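Long-range contact in computationally designed four-helix bundle protein (PDB 3U3B), which is of unknown function but folds as a hyperthermostable four-helix bundle whose hydrophobic core was completely redesigned by computation: residues D13-L18 and K50-T55. Sequence-based numbering, arbitrary orientation. Where two conformers were deposited one is given.
Sequences DELKEL and KEITET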
loop_
_atom_site.group_PDB
_atom_site.type_symbol
_atom_site.label_atom_id
_atom_site.label_comp_id
_atom_site.label_asym_id
_atom_site.label_seq_id
_atom_site.Cartn_x
_atom_site.Cartn_y
_atom_site.Cartn_z
ATOM N N ASP A 13 -11.011 0.448 8.894
ATOM C CA ASP A 13 -11.513 -0.713 8.172
ATOM C C ASP A 13 -11.368 -0.510 6.655
ATOM O O ASP A 13 -11.087 -1.457 5.914
ATOM C CB ASP A 13 -12.967 -0.983 8.518
ATOM C CG ASP A 13 -13.139 -1.659 9.874
ATOM O OD1 ASP A 13 -12.130 -2.082 10.481
ATOM O OD2 ASP A 13 -14.296 -1.782 10.327
ATOM N N GLU A 14 -11.544 0.720 6.203
ATOM C CA GLU A 14 -11.395 1.054 4.794
ATOM C C GLU A 14 -9.942 0.884 4.366
ATOM O O GLU A 14 -9.657 0.369 3.270
ATOM C CB GLU A 14 -11.876 2.479 4.576
ATOM C CG GLU A 14 -11.737 3.027 3.180
ATOM C CD GLU A 14 -12.105 4.496 3.137
ATOM O OE1 GLU A 14 -12.061 5.136 4.207
ATOM O OE2 GLU A 14 -12.444 5.012 2.053
ATOM N N LEU A 15 -9.024 1.285 5.243
ATOM C CA LEU A 15 -7.603 1.181 4.961
ATOM C C LEU A 15 -7.166 -0.282 4.918
ATOM O O LEU A 15 -6.351 -0.678 4.066
ATOM C CB LEU A 15 -6.779 1.943 5.983
ATOM C CG LEU A 15 -6.755 3.464 5.818
ATOM C CD1 LEU A 15 -6.134 4.148 7.063
ATOM C CD2 LEU A 15 -6.046 3.882 4.533
ATOM N N LYS A 16 -7.706 -1.084 5.834
ATOM C CA LYS A 16 -7.444 -2.528 5.843
ATOM C C LYS A 16 -7.974 -3.243 4.598
ATOM O O LYS A 16 -7.340 -4.190 4.103
ATOM C CB LYS A 16 -8.046 -3.173 7.093
ATOM C CG LYS A 16 -7.377 -2.757 8.367
ATOM C CD LYS A 16 -8.096 -3.369 9.562
ATOM C CE LYS A 16 -7.470 -2.937 10.883
ATOM N NZ LYS A 16 -8.071 -3.651 12.065
ATOM N N GLU A 17 -9.129 -2.815 4.090
ATOM C CA GLU A 17 -9.665 -3.377 2.844
ATOM C C GLU A 17 -8.764 -3.028 1.646
ATOM O O GLU A 17 -8.486 -3.884 0.787
ATOM C CB GLU A 17 -11.107 -2.910 2.602
ATOM C CG GLU A 17 -12.174 -3.808 3.243
ATOM C CD GLU A 17 -13.600 -3.284 3.090
ATOM O OE1 GLU A 17 -13.775 -2.052 2.944
ATOM O OE2 GLU A 17 -14.547 -4.112 3.120
ATOM N N LEU A 18 -8.302 -1.783 1.587
ATOM C CA LEU A 18 -7.380 -1.372 0.533
ATOM C C LEU A 18 -6.069 -2.161 0.602
ATOM O O LEU A 18 -5.553 -2.564 -0.436
ATOM C CB LEU A 18 -7.110 0.139 0.611
ATOM C CG LEU A 18 -8.324 1.014 0.341
ATOM C CD1 LEU A 18 -8.033 2.442 0.734
ATOM C CD2 LEU A 18 -8.723 0.934 -1.136
ATOM N N LYS A 50 -2.691 6.681 0.843
ATOM C CA LYS A 50 -1.838 7.787 1.252
ATOM C C LYS A 50 -2.666 9.038 1.484
ATOM O O LYS A 50 -2.468 9.716 2.488
ATOM C CB LYS A 50 -0.815 8.044 0.164
ATOM C CG LYS A 50 0.085 9.262 0.342
ATOM C CD LYS A 50 1.014 9.124 1.504
ATOM C CE LYS A 50 2.124 10.171 1.434
ATOM N NZ LYS A 50 1.597 11.558 1.330
ATOM N N GLU A 51 -3.582 9.322 0.559
ATOM C CA GLU A 51 -4.537 10.438 0.701
ATOM C C GLU A 51 -5.304 10.313 2.032
ATOM O O GLU A 51 -5.415 11.284 2.793
ATOM C CB GLU A 51 -5.522 10.450 -0.470
ATOM C CG GLU A 51 -6.605 11.528 -0.327
ATOM C CD GLU A 51 -7.645 11.514 -1.426
ATOM O OE1 GLU A 51 -7.648 10.586 -2.270
ATOM O OE2 GLU A 51 -8.481 12.446 -1.444
ATOM N N ILE A 52 -5.853 9.134 2.308
ATOM C CA ILE A 52 -6.600 8.920 3.553
ATOM C C ILE A 52 -5.727 9.145 4.794
ATOM O O ILE A 52 -6.148 9.845 5.737
ATOM C CB ILE A 52 -7.224 7.516 3.606
ATOM C CG1 ILE A 52 -8.300 7.386 2.535
ATOM C CG2 ILE A 52 -7.792 7.193 5.019
ATOM C CD1 ILE A 52 -8.669 5.991 2.238
ATOM N N THR A 53 -4.519 8.582 4.798
ATOM C CA THR A 53 -3.654 8.710 5.975
ATOM C C THR A 53 -3.250 10.160 6.219
ATOM O O THR A 53 -3.091 10.580 7.380
ATOM C CB THR A 53 -2.392 7.853 5.866
ATOM O OG1 THR A 53 -1.694 8.186 4.657
ATOM C CG2 THR A 53 -2.768 6.422 5.871
ATOM N N GLU A 54 -3.122 10.936 5.140
ATOM C CA GLU A 54 -2.786 12.343 5.293
ATOM C C GLU A 54 -3.951 13.085 5.929
ATOM O O GLU A 54 -3.757 13.938 6.788
ATOM C CB GLU A 54 -2.453 12.999 3.953
ATOM C CG GLU A 54 -1.122 12.594 3.328
ATOM C CD GLU A 54 0.087 12.900 4.219
ATOM O OE1 GLU A 54 -0.092 13.270 5.399
ATOM O OE2 GLU A 54 1.234 12.760 3.731
ATOM N N THR A 55 -5.159 12.768 5.487
ATOM C CA THR A 55 -6.337 13.384 6.057
ATOM C C THR A 55 -6.412 13.090 7.549
ATOM O O THR A 55 -6.760 13.963 8.347
ATOM C CB THR A 55 -7.610 12.883 5.355
ATOM O OG1 THR A 55 -7.544 13.218 3.960
ATOM C CG2 THR A 55 -8.843 13.521 5.964
#
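Helix segments 13-18 and 50-55 pack antiparallel, their axes 10.9 Å apart at closest approach and 157° from one another, with L15 and I52 holding the nearest backbone pair, CA to CA 7.9 Å. They belong to helices 3-30 and 36-56, successive members of an antiparallel four-helix bundle related in sequence to Hpt domains. The contact is entirely van der Waals, and I52 carries most of it by using its two branches separately. Its CG2, anti to the backbone N, lies alongside the end of L15, the two side chains sliding past each other in opposite directions; I52 CG2 comes 3.8 Å from L15 CD2. The other branch ends at CD1, which touches both E14 and L18, one helical turn apart. L18 meets it end on, with L18 CD1 3.9 Å from I52 CD1. E14 comes from the solvent side: its extended chain, CG anti to the backbone N (chi1 177°), carries the carboxylate carbon CD to 3.9 Å from I52 CD1. Deeper in the bundle, L15 CD1 approaches the methyl CG2 of T53 at 4.2 Å, while L15 also touches M49 and, on helix 84-102, L101. Cutting L15 back to an alanine would probably cost I52 CG2 its leucine neighbour and T53 CG2 one of its apolar contacts, opening a gap between the two helices. T53 itself is buried against V61, A62 and L65 of helix 59-76, and its hydroxyl is satisfied by its own helix. T53 OG1 donates to K50 O over 2.8 Å, well off the C=O direction and tilted 30° from the carbonyl plane, reaching that oxygen from the same face as E54 N.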